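Local coordinates for CTP:phosphocholine Cytidylyltransferase (PDB 1JYK), which catalyses the transfer of a cytidylyl group from CTP to phosphocholine, giving CDP-choline and pyrophosphate, and belongs to the nucleotidyl transferase family, at residues K27-A32 / E116-S121; L66-I71 / F131-R136; I74-G79 / Y92-V97; S110-K115 / S195-A200; S121-A126 / S183-P188. All blocks are in the same frame, centred on the assembly; numbering follows the deposited sequence.

Contact 1: K27-A32 / E116-S121; sequences KAIILA and EELANS
K27 meets the 116-121 segment twice, through its backbone and through its ammonium group, where the first strand of a Rossmann-like nucleotidyl transferase sheet takes up its parallel neighbour. The backbone part is a single parallel bridge between K27 and S121; S121 also belongs, with N120, to a G1 beta bulge opposite W185. K27 N donates to N120 O at 3.1 Å, and S121 CA lies 3.4 Å from K27 O in a CA-H...O contact.

The charged part concerns the type II turn from L118 to S121. The K27 chain bends at chi3 (-87°) and again at chi4 (-62°), which curls it back over the turn and brings NZ 2.6 Å from A119 O, almost straight in line with that C=O bond. NZ also has a salt bridge to E23 and a hydrogen bond to R25 O, so three groups grip the ammonium and tie the N-terminal residues to the turn. The E117 side chain crosses that of K27 at about a right angle; its carboxylate stays by the methylenes, with E117 OE1 5.1 Å from K27 NZ, and has a weak, long ion pair with R95.

Apolar packing falls to I29, whose CD1 lies 4.4 Å from L118 CD1. Separately, the S121 hydroxyl oxygen OG, anti to its own backbone N (chi1 171°), rests against I29 CD1 at 3.3 Å.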
# COMPACT_ATOMS: atom_id res chain seq x y z
N LYS A 27 8.82 9.97 -2.98
CA LYS A 27 9.34 8.85 -2.21
C LYS A 27 8.32 7.74 -2.19
O LYS A 27 7.30 7.80 -2.88
CB LYS A 27 9.65 9.28 -0.77
CG LYS A 27 10.07 10.72 -0.62
CD LYS A 27 9.87 11.22 0.81
CE LYS A 27 8.47 11.75 1.03
NZ LYS A 27 8.16 12.92 0.15
N ALA A 28 8.59 6.72 -1.39
CA ALA A 28 7.67 5.60 -1.28
C ALA A 28 7.63 5.04 0.13
O ALA A 28 8.66 4.95 0.81
CB ALA A 28 8.05 4.50 -2.26
N ILE A 29 6.43 4.68 0.57
CA ILE A 29 6.21 4.09 1.88
C ILE A 29 5.64 2.70 1.61
O ILE A 29 4.64 2.56 0.90
CB ILE A 29 5.18 4.91 2.70
CG1 ILE A 29 5.76 6.27 3.07
CG2 ILE A 29 4.76 4.14 3.95
CD1 ILE A 29 4.70 7.35 3.30
N ILE A 30 6.29 1.67 2.15
CA ILE A 30 5.82 0.31 1.96
C ILE A 30 5.31 -0.23 3.29
O ILE A 30 6.04 -0.24 4.30
CB ILE A 30 6.96 -0.61 1.42
CG1 ILE A 30 7.54 -0.01 0.13
CG2 ILE A 30 6.42 -2.02 1.15
CD1 ILE A 30 8.65 -0.84 -0.50
N LEU A 31 4.06 -0.66 3.30
CA LEU A 31 3.44 -1.19 4.51
C LEU A 31 3.72 -2.68 4.64
O LEU A 31 3.12 -3.50 3.94
CB LEU A 31 1.93 -0.93 4.47
CG LEU A 31 1.50 0.52 4.21
CD1 LEU A 31 -0.02 0.60 4.09
CD2 LEU A 31 1.99 1.41 5.34
N ALA A 32 4.64 -3.03 5.54
CA ALA A 32 5.02 -4.42 5.74
C ALA A 32 5.11 -4.84 7.21
O ALA A 32 5.89 -5.73 7.55
CB ALA A 32 6.37 -4.67 5.04
N GLU A 116 4.35 12.61 8.41
CA GLU A 116 4.99 13.78 7.84
C GLU A 116 5.76 13.48 6.55
O GLU A 116 6.28 14.38 5.90
CB GLU A 116 5.92 14.43 8.88
CG GLU A 116 5.22 14.74 10.23
CD GLU A 116 3.96 15.61 10.11
OE1 GLU A 116 3.87 16.43 9.16
OE2 GLU A 116 3.06 15.49 10.96
N GLU A 117 5.81 12.20 6.17
CA GLU A 117 6.50 11.78 4.96
C GLU A 117 5.51 11.52 3.83
O GLU A 117 5.91 11.20 2.71
CB GLU A 117 7.29 10.51 5.23
CG GLU A 117 8.25 10.61 6.39
CD GLU A 117 9.62 11.12 5.96
OE1 GLU A 117 9.80 11.42 4.76
OE2 GLU A 117 10.51 11.21 6.83
N LEU A 118 4.22 11.65 4.12
CA LEU A 118 3.19 11.37 3.13
C LEU A 118 3.24 12.21 1.86
O LEU A 118 3.00 11.69 0.76
CB LEU A 118 1.81 11.50 3.77
CG LEU A 118 0.64 10.96 2.94
CD1 LEU A 118 0.89 9.51 2.52
CD2 LEU A 118 -0.63 11.07 3.76
N ALA A 119 3.56 13.49 1.99
CA ALA A 119 3.61 14.40 0.84
C ALA A 119 4.49 13.90 -0.30
O ALA A 119 5.68 13.62 -0.11
CB ALA A 119 4.08 15.77 1.28
N ASN A 120 3.90 13.80 -1.49
CA ASN A 120 4.59 13.35 -2.69
C ASN A 120 5.16 11.95 -2.53
O ASN A 120 6.26 11.65 -3.00
CB ASN A 120 5.70 14.33 -3.04
CG ASN A 120 5.15 15.66 -3.49
OD1 ASN A 120 4.23 15.72 -4.31
ND2 ASN A 120 5.71 16.74 -2.96
N SER A 121 4.39 11.10 -1.87
CA SER A 121 4.83 9.74 -1.62
C SER A 121 3.85 8.67 -2.11
O SER A 121 2.63 8.88 -2.15
CB SER A 121 5.07 9.55 -0.12
OG SER A 121 5.29 8.19 0.20

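Contact 2: L66-I71 / F131-R136; sequences LKEKGI and FKNMFR
L66 O, gripped by two backbone amides, closes helix 58-68; L66 from its last turn, and K69 and I71 just beyond it, pack on N133 and F135. K69 N and I71 N each reach this carbonyl at 3.0 Å, and they come from opposite faces of its plane. With G70 N bonded to K67 O and G70 at positive phi as the C' residue, this is a Schellman motif; it ends the helix and turns the chain so that I71 faces the other segment.

In the facing segment an Asx turn shapes the loop. F135 N donates to N133 OD1 at 3.1 Å, tilted 28° from the plane of the amide carbonyl, while N133 ND2 is hydrogen-bonded to F65 O in the last turns of the same helix. Both ends of the amide are therefore used, one to fold its own loop and the other to fasten that loop to the helix. K69 slides past N133 in the opposite direction: with the chain bent at chi2 (-74°), its CG and CE both lie 3.5 Å from N133 ND2, and CG also lies 3.3 Å from F135 O.

The apolar centre is the F135 ring, sandwiched between two side chains. L66 CD2 sits over the middle of one face, 3.9 Å from the ring centroid, a CH-pi contact, and the selenium of M134, a selenomethionine, lies over the other face, offset toward the rim. I71 crosses the F135 side chain at about a right angle, its CD1 4.0 Å from F135 CB.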
# COMPACT_ATOMS: atom_id res chain seq x y z
N LEU A 66 10.90 0.59 -8.02
CA LEU A 66 10.99 1.97 -7.55
C LEU A 66 12.32 2.63 -7.88
O LEU A 66 12.36 3.72 -8.44
CB LEU A 66 10.77 2.01 -6.04
CG LEU A 66 9.33 1.82 -5.58
CD1 LEU A 66 9.32 1.37 -4.12
CD2 LEU A 66 8.57 3.13 -5.75
N LYS A 67 13.42 1.96 -7.53
CA LYS A 67 14.74 2.50 -7.79
C LYS A 67 15.03 2.61 -9.28
O LYS A 67 15.76 3.51 -9.71
CB LYS A 67 15.80 1.64 -7.09
CG LYS A 67 15.52 1.50 -5.60
CD LYS A 67 16.77 1.19 -4.82
CE LYS A 67 17.55 2.44 -4.53
NZ LYS A 67 18.90 2.08 -4.07
N GLU A 68 14.45 1.72 -10.07
CA GLU A 68 14.65 1.76 -11.52
C GLU A 68 14.09 3.08 -12.05
O GLU A 68 14.51 3.57 -13.10
CB GLU A 68 13.92 0.61 -12.20
CG GLU A 68 14.83 -0.45 -12.79
CD GLU A 68 14.27 -1.85 -12.63
OE1 GLU A 68 13.18 -2.13 -13.19
OE2 GLU A 68 14.92 -2.67 -11.94
N LYS A 69 13.13 3.63 -11.32
CA LYS A 69 12.48 4.88 -11.70
C LYS A 69 13.01 6.10 -10.97
O LYS A 69 12.48 7.20 -11.11
CB LYS A 69 10.97 4.77 -11.46
CG LYS A 69 10.31 3.73 -12.32
CD LYS A 69 10.21 4.20 -13.75
CE LYS A 69 9.95 3.06 -14.70
NZ LYS A 69 9.90 3.56 -16.10
N GLY A 70 14.07 5.90 -10.18
CA GLY A 70 14.65 7.02 -9.47
C GLY A 70 14.01 7.36 -8.14
O GLY A 70 14.35 8.39 -7.53
N ILE A 71 13.09 6.53 -7.67
CA ILE A 71 12.45 6.78 -6.39
C ILE A 71 13.27 6.00 -5.37
O ILE A 71 12.96 4.87 -5.03
CB ILE A 71 10.98 6.32 -6.40
CG1 ILE A 71 10.23 7.03 -7.54
CG2 ILE A 71 10.32 6.65 -5.07
CD1 ILE A 71 9.03 6.28 -8.05
N PHE A 131 3.24 -7.06 -11.78
CA PHE A 131 3.66 -7.56 -13.08
C PHE A 131 4.17 -6.44 -13.99
O PHE A 131 4.92 -6.69 -14.93
CB PHE A 131 2.50 -8.28 -13.78
CG PHE A 131 2.36 -9.72 -13.39
CD1 PHE A 131 3.12 -10.70 -14.03
CD2 PHE A 131 1.50 -10.10 -12.37
CE1 PHE A 131 3.01 -12.04 -13.66
CE2 PHE A 131 1.38 -11.43 -11.99
CZ PHE A 131 2.14 -12.40 -12.64
N LYS A 132 3.77 -5.21 -13.70
CA LYS A 132 4.19 -4.07 -14.50
C LYS A 132 4.67 -2.93 -13.61
O LYS A 132 4.14 -2.75 -12.51
CB LYS A 132 3.03 -3.59 -15.37
CG LYS A 132 2.62 -4.59 -16.45
CD LYS A 132 2.64 -3.96 -17.84
CE LYS A 132 1.31 -3.29 -18.16
NZ LYS A 132 1.36 -2.52 -19.44
N ASN A 133 5.66 -2.17 -14.10
CA ASN A 133 6.19 -1.02 -13.36
C ASN A 133 5.47 0.29 -13.72
O ASN A 133 5.75 1.01 -14.66
CB ASN A 133 7.68 -0.83 -13.56
CG ASN A 133 8.27 0.14 -12.55
OD1 ASN A 133 7.54 0.75 -11.76
ND2 ASN A 133 9.59 0.29 -12.57
N MSE A 134 4.54 0.51 -12.83
CA MSE A 134 3.53 1.53 -12.62
C MSE A 134 4.09 2.86 -12.12
O MSE A 134 3.51 3.92 -12.34
CB MSE A 134 2.93 0.82 -11.52
CG MSE A 134 2.00 1.20 -10.61
SE MSE A 134 2.39 -0.41 -9.94
CE MSE A 134 1.02 -1.50 -11.02
N PHE A 135 5.17 2.75 -11.36
CA PHE A 135 5.79 3.89 -10.72
C PHE A 135 6.43 4.91 -11.64
O PHE A 135 7.10 4.56 -12.61
CB PHE A 135 6.82 3.41 -9.69
CG PHE A 135 6.25 2.43 -8.70
CD1 PHE A 135 5.22 2.82 -7.84
CD2 PHE A 135 6.73 1.13 -8.64
CE1 PHE A 135 4.67 1.91 -6.93
CE2 PHE A 135 6.18 0.20 -7.73
CZ PHE A 135 5.15 0.60 -6.88
N ARG A 136 6.20 6.18 -11.32
CA ARG A 136 6.79 7.28 -12.08
C ARG A 136 7.11 8.42 -11.13
O ARG A 136 6.44 8.59 -10.10
CB ARG A 136 5.88 7.78 -13.20
CG ARG A 136 4.45 7.28 -13.18
CD ARG A 136 3.81 7.46 -14.55
NE ARG A 136 4.46 8.51 -15.34
CZ ARG A 136 4.94 8.34 -16.57
NH1 ARG A 136 4.85 7.16 -17.17
NH2 ARG A 136 5.53 9.35 -17.21

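Contact 3: I74-G79 / Y92-V97; sequences IIIIVG and YGVRLV
I74-V78 and R95-V97 run side by side as the two parallel strands of a beta-alpha-beta crossover, with helix 87-92 between them in the chain. The tight part begins with the backbone ladder. Four bonds, R95 N to I74 O, I76 N to R95 O, V97 N to I76 O and V78 N to V97 O, all fall between 2.8 and 2.9 Å.

The face bearing I74, I76, V94 and L96 is also closely filled. L96 CD2 comes 3.9 Å from I76 CB, and I76 CD1 rests 3.9 Å from V94 CG2. Helix 87-92 covers this side through L88, which touches both I76 and V94. On the face of I75 and V97 the packing is just as close, with I75 CG2 touching V97 CG2 at 3.5 Å.

Only at the R95 end does the packing thin out toward solvent. A water accepts from I74 N there and lies close to G93 O. The R95 side chain lies beside I75 and points the same way; its NH2 has weak, long ion pairs with D73 and E117, and a bend at chi3 (-71°) brings R95 NH2 to 3.3 Å from I75 CD1.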
# COMPACT_ATOMS: atom_id res chain seq x y z
N ILE A 74 13.04 5.38 0.09
CA ILE A 74 12.08 4.35 0.44
C ILE A 74 12.05 4.05 1.93
O ILE A 74 13.07 3.76 2.56
CB ILE A 74 12.39 3.06 -0.36
CG1 ILE A 74 12.33 3.36 -1.86
CG2 ILE A 74 11.43 1.94 0.03
CD1 ILE A 74 13.03 2.34 -2.71
N ILE A 75 10.85 4.13 2.50
CA ILE A 75 10.62 3.87 3.92
C ILE A 75 9.74 2.64 4.05
O ILE A 75 8.67 2.55 3.43
CB ILE A 75 9.91 5.08 4.60
CG1 ILE A 75 10.72 6.36 4.37
CG2 ILE A 75 9.75 4.81 6.09
CD1 ILE A 75 9.99 7.64 4.78
N ILE A 76 10.18 1.68 4.85
CA ILE A 76 9.41 0.46 5.05
C ILE A 76 8.94 0.36 6.49
O ILE A 76 9.75 0.44 7.42
CB ILE A 76 10.25 -0.79 4.70
CG1 ILE A 76 10.85 -0.64 3.31
CG2 ILE A 76 9.38 -2.04 4.79
CD1 ILE A 76 11.69 -1.82 2.88
N ILE A 77 7.63 0.22 6.67
CA ILE A 77 7.07 0.07 8.00
C ILE A 77 7.15 -1.42 8.36
O ILE A 77 6.53 -2.25 7.70
CB ILE A 77 5.59 0.52 8.05
CG1 ILE A 77 5.42 1.90 7.42
CG2 ILE A 77 5.11 0.53 9.50
CD1 ILE A 77 6.40 2.94 7.93
N VAL A 78 7.91 -1.74 9.40
CA VAL A 78 8.08 -3.12 9.82
C VAL A 78 7.53 -3.33 11.23
O VAL A 78 7.36 -2.37 11.99
CB VAL A 78 9.58 -3.56 9.79
CG1 VAL A 78 10.15 -3.36 8.38
CG2 VAL A 78 10.40 -2.75 10.80
N GLY A 79 7.25 -4.59 11.56
CA GLY A 79 6.73 -4.91 12.88
C GLY A 79 6.94 -6.38 13.16
O GLY A 79 7.90 -6.77 13.85
N TYR A 92 19.63 -1.98 -0.35
CA TYR A 92 18.94 -0.97 -1.16
C TYR A 92 18.97 0.47 -0.65
O TYR A 92 18.57 1.38 -1.38
CB TYR A 92 17.47 -1.37 -1.35
CG TYR A 92 17.26 -2.68 -2.05
CD1 TYR A 92 16.75 -3.77 -1.36
CD2 TYR A 92 17.53 -2.82 -3.41
CE1 TYR A 92 16.51 -4.98 -2.01
CE2 TYR A 92 17.28 -4.02 -4.07
CZ TYR A 92 16.77 -5.09 -3.36
OH TYR A 92 16.48 -6.27 -3.99
N GLY A 93 19.42 0.67 0.58
CA GLY A 93 19.46 2.01 1.13
C GLY A 93 18.11 2.45 1.67
O GLY A 93 17.85 3.65 1.83
N VAL A 94 17.24 1.49 1.97
CA VAL A 94 15.91 1.82 2.50
C VAL A 94 15.98 2.17 3.98
O VAL A 94 16.96 1.86 4.67
CB VAL A 94 14.92 0.65 2.33
CG1 VAL A 94 14.83 0.26 0.86
CG2 VAL A 94 15.35 -0.53 3.19
N ARG A 95 14.94 2.83 4.47
CA ARG A 95 14.86 3.18 5.88
C ARG A 95 13.78 2.29 6.49
O ARG A 95 12.74 2.08 5.87
CB ARG A 95 14.47 4.65 6.06
CG ARG A 95 15.63 5.63 5.92
CD ARG A 95 15.21 7.02 6.41
NE ARG A 95 14.27 7.66 5.49
CZ ARG A 95 13.65 8.81 5.74
NH1 ARG A 95 13.88 9.46 6.87
NH2 ARG A 95 12.81 9.32 4.84
N LEU A 96 14.03 1.76 7.67
CA LEU A 96 13.04 0.90 8.33
C LEU A 96 12.44 1.64 9.51
O LEU A 96 13.17 2.27 10.28
CB LEU A 96 13.69 -0.41 8.80
CG LEU A 96 14.44 -1.24 7.75
CD1 LEU A 96 15.00 -2.50 8.39
CD2 LEU A 96 13.51 -1.60 6.60
N VAL A 97 11.12 1.59 9.64
CA VAL A 97 10.43 2.24 10.76
C VAL A 97 9.61 1.18 11.50
O VAL A 97 8.70 0.56 10.94
CB VAL A 97 9.50 3.36 10.27
CG1 VAL A 97 8.77 4.00 11.44
CG2 VAL A 97 10.32 4.41 9.54
O HOH W 1 15.89 5.15 1.24

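Contact 4: S110-K115 / S195-A200; sequences SLYLVK and SFIDKA
K115 reaches across to helix 187-201 and can be followed atom by atom. Its CB points toward that helix, and chi1 of 67° wedges CG between the backbone N and the carbonyl carbon. From there the chain runs extended through chi2 and chi3, sliding past I197 in the opposite direction. K115 CD passes 4.1 Å from I197 CG2 and is already 3.7 Å from D198 OD2. CE lies 3.3 Å from D198 OD2, and a final bend at chi4 (85°) turns NZ onto the same oxygen at 2.8 Å. This salt bridge uses the syn lone pair of OD2, on the side of the other carboxylate oxygen, and the two side chains cross at about a right angle. D198 OD1 is farther from the ammonium, so one oxygen carries the bond; such a pairing would be expected to keep both groups charged.

Beneath the ion pair is an apolar layer built on I197. Its CG2, anti to the backbone N, pushes against the edge of the Y112 ring, near the ring plane, at 3.3 Å from CD1. On its other branch, I197 CD1 is 4.2 Å from L111 CD2.

The contact thus joins the C-terminal part of helix 108-112, and the type I turn from Y112 to K115 that overlaps it, to the long helix 187-201. M214 of helix 213-216 and F108 also touch I197, Y201 meets the Y112 ring, and V114 packs behind the turn on strand 74-78.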
# COMPACT_ATOMS: atom_id res chain seq x y z
N SER A 110 0.36 2.54 11.15
CA SER A 110 1.57 2.36 10.38
C SER A 110 1.84 3.66 9.62
O SER A 110 2.97 4.14 9.56
CB SER A 110 1.41 1.21 9.40
OG SER A 110 1.59 -0.03 10.07
N LEU A 111 0.79 4.22 9.03
CA LEU A 111 0.95 5.47 8.30
C LEU A 111 1.14 6.63 9.28
O LEU A 111 1.85 7.59 8.96
CB LEU A 111 -0.27 5.73 7.41
CG LEU A 111 -0.14 6.94 6.46
CD1 LEU A 111 1.09 6.79 5.58
CD2 LEU A 111 -1.39 7.05 5.61
N TYR A 112 0.51 6.55 10.45
CA TYR A 112 0.66 7.61 11.45
C TYR A 112 2.14 7.85 11.77
O TYR A 112 2.60 9.00 11.84
CB TYR A 112 -0.07 7.26 12.76
CG TYR A 112 0.12 8.33 13.81
CD1 TYR A 112 -0.65 9.50 13.79
CD2 TYR A 112 1.13 8.23 14.77
CE1 TYR A 112 -0.41 10.54 14.69
CE2 TYR A 112 1.38 9.27 15.68
CZ TYR A 112 0.60 10.43 15.63
OH TYR A 112 0.84 11.48 16.50
N LEU A 113 2.88 6.76 11.96
CA LEU A 113 4.30 6.82 12.29
C LEU A 113 5.15 7.58 11.27
O LEU A 113 6.22 8.08 11.61
CB LEU A 113 4.85 5.40 12.47
CG LEU A 113 4.26 4.66 13.67
CD1 LEU A 113 4.56 3.17 13.57
CD2 LEU A 113 4.83 5.23 14.96
N VAL A 114 4.69 7.68 10.03
CA VAL A 114 5.43 8.41 9.00
C VAL A 114 4.56 9.45 8.32
O VAL A 114 4.81 9.84 7.18
CB VAL A 114 6.00 7.44 7.92
CG1 VAL A 114 7.08 6.56 8.53
CG2 VAL A 114 4.88 6.57 7.35
N LYS A 115 3.54 9.93 9.04
CA LYS A 115 2.62 10.90 8.47
C LYS A 115 3.27 12.11 7.83
O LYS A 115 2.79 12.60 6.80
CB LYS A 115 1.61 11.35 9.53
CG LYS A 115 2.18 12.17 10.68
CD LYS A 115 1.18 12.24 11.82
CE LYS A 115 1.71 13.07 12.98
NZ LYS A 115 1.44 14.51 12.77
N SER A 195 -3.87 16.16 8.79
CA SER A 195 -4.74 16.82 9.75
C SER A 195 -5.84 15.84 10.18
O SER A 195 -6.23 15.81 11.36
CB SER A 195 -5.33 18.09 9.15
OG SER A 195 -6.44 17.79 8.31
N PHE A 196 -6.34 15.05 9.24
CA PHE A 196 -7.38 14.07 9.54
C PHE A 196 -6.78 12.98 10.43
O PHE A 196 -7.44 12.45 11.33
CB PHE A 196 -7.92 13.42 8.26
CG PHE A 196 -8.54 14.40 7.30
CD1 PHE A 196 -8.51 14.15 5.93
CD2 PHE A 196 -9.14 15.57 7.76
CE1 PHE A 196 -9.07 15.05 5.03
CE2 PHE A 196 -9.71 16.47 6.87
CZ PHE A 196 -9.67 16.22 5.50
N ILE A 197 -5.52 12.64 10.16
CA ILE A 197 -4.82 11.62 10.92
C ILE A 197 -4.63 12.10 12.36
O ILE A 197 -4.91 11.36 13.31
CB ILE A 197 -3.44 11.30 10.30
CG1 ILE A 197 -3.62 10.43 9.05
CG2 ILE A 197 -2.54 10.62 11.33
CD1 ILE A 197 -2.36 10.26 8.22
N ASP A 198 -4.15 13.33 12.51
CA ASP A 198 -3.91 13.91 13.83
C ASP A 198 -5.21 13.86 14.63
O ASP A 198 -5.23 13.37 15.75
CB ASP A 198 -3.47 15.37 13.72
CG ASP A 198 -2.06 15.51 13.19
OD1 ASP A 198 -1.72 16.61 12.70
OD2 ASP A 198 -1.28 14.53 13.25
N LYS A 199 -6.28 14.35 14.02
CA LYS A 199 -7.59 14.37 14.67
C LYS A 199 -8.08 12.99 15.09
O LYS A 199 -8.58 12.82 16.20
CB LYS A 199 -8.64 15.01 13.74
CG LYS A 199 -10.06 15.03 14.31
CD LYS A 199 -11.07 15.49 13.27
CE LYS A 199 -11.03 17.01 13.07
NZ LYS A 199 -12.32 17.55 12.55
N ALA A 200 -7.94 12.00 14.21
CA ALA A 200 -8.39 10.65 14.54
C ALA A 200 -7.57 10.04 15.68
O ALA A 200 -8.13 9.41 16.59
CB ALA A 200 -8.30 9.76 13.31

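Contact 5: S121-A126 / S183-P188; sequences SYVIDA and SFWDAP
Y122 and F184 meet at the centre of an antiparallel pairing between strands 121-125 and 182-185, inside the mixed sheet. Their rings form an edge-to-face pair, the edge of F184 directed at the face of Y122, with centroids 5.0 Å apart and planes at 58°. F184 CB covers the same Y122 ring in a CH-pi contact. F184 CG lies anti to its backbone N (chi1 173°), which carries the ring across its partner strand.

Around this non-hydrogen-bonded pair stand two hydrogen-bonded ones. V123 N donates to S183 O at 2.8 Å and S183 N returns to V123 O at 3.2 Å; W185 N donates to S121 O at 3.0 Å, but the return from S121 N to W185 O is weak. On the face of V123 and W185, V123 CG2 lies 3.8 Å from W185 CD1.

Farther out, F135 stacks edge-to-face on Y122, whose OH bonds to R136 O, and Y144 and W211 meet the W185 indole. S183 OG takes the proton of W185 NE1 at 2.9 Å and also bonds to a water that donates to V123 O, which should fix the indole's rotation and serve these polar atoms beside the aromatic packing.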
# COMPACT_ATOMS: atom_id res chain seq x y z
N SER A 121 4.39 11.10 -1.87
CA SER A 121 4.83 9.74 -1.62
C SER A 121 3.85 8.67 -2.11
O SER A 121 2.63 8.88 -2.15
CB SER A 121 5.07 9.55 -0.12
OG SER A 121 5.29 8.19 0.20
N TYR A 122 4.41 7.54 -2.52
CA TYR A 122 3.60 6.40 -2.94
C TYR A 122 3.39 5.62 -1.65
O TYR A 122 4.24 5.65 -0.76
CB TYR A 122 4.39 5.48 -3.89
CG TYR A 122 4.38 5.92 -5.33
CD1 TYR A 122 3.37 5.51 -6.21
CD2 TYR A 122 5.37 6.78 -5.82
CE1 TYR A 122 3.36 5.95 -7.53
CE2 TYR A 122 5.36 7.22 -7.14
CZ TYR A 122 4.35 6.80 -7.99
OH TYR A 122 4.34 7.27 -9.28
N VAL A 123 2.25 4.95 -1.54
CA VAL A 123 1.97 4.11 -0.38
C VAL A 123 1.74 2.77 -1.06
O VAL A 123 0.88 2.65 -1.93
CB VAL A 123 0.70 4.55 0.39
CG1 VAL A 123 0.36 3.54 1.48
CG2 VAL A 123 0.93 5.93 1.01
N ILE A 124 2.50 1.76 -0.66
CA ILE A 124 2.42 0.45 -1.28
C ILE A 124 2.21 -0.69 -0.30
O ILE A 124 2.87 -0.77 0.73
CB ILE A 124 3.73 0.19 -2.06
CG1 ILE A 124 3.92 1.29 -3.10
CG2 ILE A 124 3.71 -1.20 -2.69
CD1 ILE A 124 5.36 1.71 -3.28
N ASP A 125 1.28 -1.59 -0.63
CA ASP A 125 1.02 -2.75 0.20
C ASP A 125 2.10 -3.75 -0.19
O ASP A 125 2.37 -3.94 -1.37
CB ASP A 125 -0.35 -3.36 -0.11
CG ASP A 125 -1.50 -2.54 0.46
OD1 ASP A 125 -1.27 -1.60 1.26
OD2 ASP A 125 -2.66 -2.85 0.10
N ALA A 126 2.71 -4.39 0.81
CA ALA A 126 3.79 -5.34 0.55
C ALA A 126 3.38 -6.74 0.12
O ALA A 126 4.24 -7.54 -0.26
CB ALA A 126 4.70 -5.42 1.77
N SER A 183 -0.84 3.63 -4.45
CA SER A 183 -1.43 4.96 -4.56
C SER A 183 -0.34 6.00 -4.37
O SER A 183 0.71 5.72 -3.80
CB SER A 183 -2.53 5.14 -3.50
OG SER A 183 -2.04 5.02 -2.17
N PHE A 184 -0.58 7.21 -4.87
CA PHE A 184 0.37 8.31 -4.74
C PHE A 184 -0.37 9.53 -4.19
O PHE A 184 -1.53 9.76 -4.54
CB PHE A 184 0.98 8.65 -6.10
CG PHE A 184 1.85 9.88 -6.08
CD1 PHE A 184 3.18 9.79 -5.67
CD2 PHE A 184 1.33 11.12 -6.44
CE1 PHE A 184 3.99 10.93 -5.62
CE2 PHE A 184 2.13 12.26 -6.39
CZ PHE A 184 3.46 12.17 -5.98
N TRP A 185 0.30 10.30 -3.34
CA TRP A 185 -0.33 11.46 -2.74
C TRP A 185 0.49 12.73 -2.90
O TRP A 185 1.67 12.74 -2.56
CB TRP A 185 -0.59 11.17 -1.26
CG TRP A 185 -1.36 9.92 -1.14
CD1 TRP A 185 -0.86 8.66 -0.99
CD2 TRP A 185 -2.77 9.79 -1.35
NE1 TRP A 185 -1.88 7.74 -1.12
CE2 TRP A 185 -3.06 8.40 -1.34
CE3 TRP A 185 -3.82 10.69 -1.56
CZ2 TRP A 185 -4.35 7.90 -1.53
CZ3 TRP A 185 -5.10 10.20 -1.75
CH2 TRP A 185 -5.36 8.82 -1.73
N ASP A 186 -0.13 13.77 -3.44
CA ASP A 186 0.57 15.04 -3.62
C ASP A 186 0.60 15.80 -2.29
O ASP A 186 -0.06 15.41 -1.32
CB ASP A 186 -0.08 15.89 -4.72
CG ASP A 186 -1.53 16.22 -4.44
OD1 ASP A 186 -1.88 16.43 -3.26
OD2 ASP A 186 -2.32 16.28 -5.40
N ALA A 187 1.40 16.87 -2.24
CA ALA A 187 1.56 17.66 -1.02
C ALA A 187 0.27 18.26 -0.46
O ALA A 187 -0.03 18.11 0.72
CB ALA A 187 2.61 18.74 -1.25
N PRO A 188 -0.50 18.98 -1.29
CA PRO A 188 -1.74 19.56 -0.78
C PRO A 188 -2.68 18.51 -0.18
O PRO A 188 -3.30 18.74 0.86
CB PRO A 188 -2.35 20.25 -1.99
CG PRO A 188 -1.20 20.49 -2.91
CD PRO A 188 -0.27 19.34 -2.70
O HOH W 2 -1.73 2.29 -1.50

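Overall arrangement
Contacts 1, 3 and 5 lie in one mixed sheet, whose adjacent strands run in the order 95-98, 74-78, 27-32, 121-125 and 182-185. Contacts 1 and 5 share S121, their centres about 6 Å apart; the centres of contacts 3 and 5 are about 15 Å apart. Contact 2 packs the end of helix 58-68 and a loop against the sheet, while contact 4 lies about 26 Å from contact 2, centre to centre, and uses helix 187-201, whose first residues belong to contact 5. Along the chain, contacts 2 and 4 alternate with contact 1, whereas contact 3 falls wholly between the segments of contact 1. Sequence-distant pieces are thereby gathered into one compact nucleotidyl transferase fold.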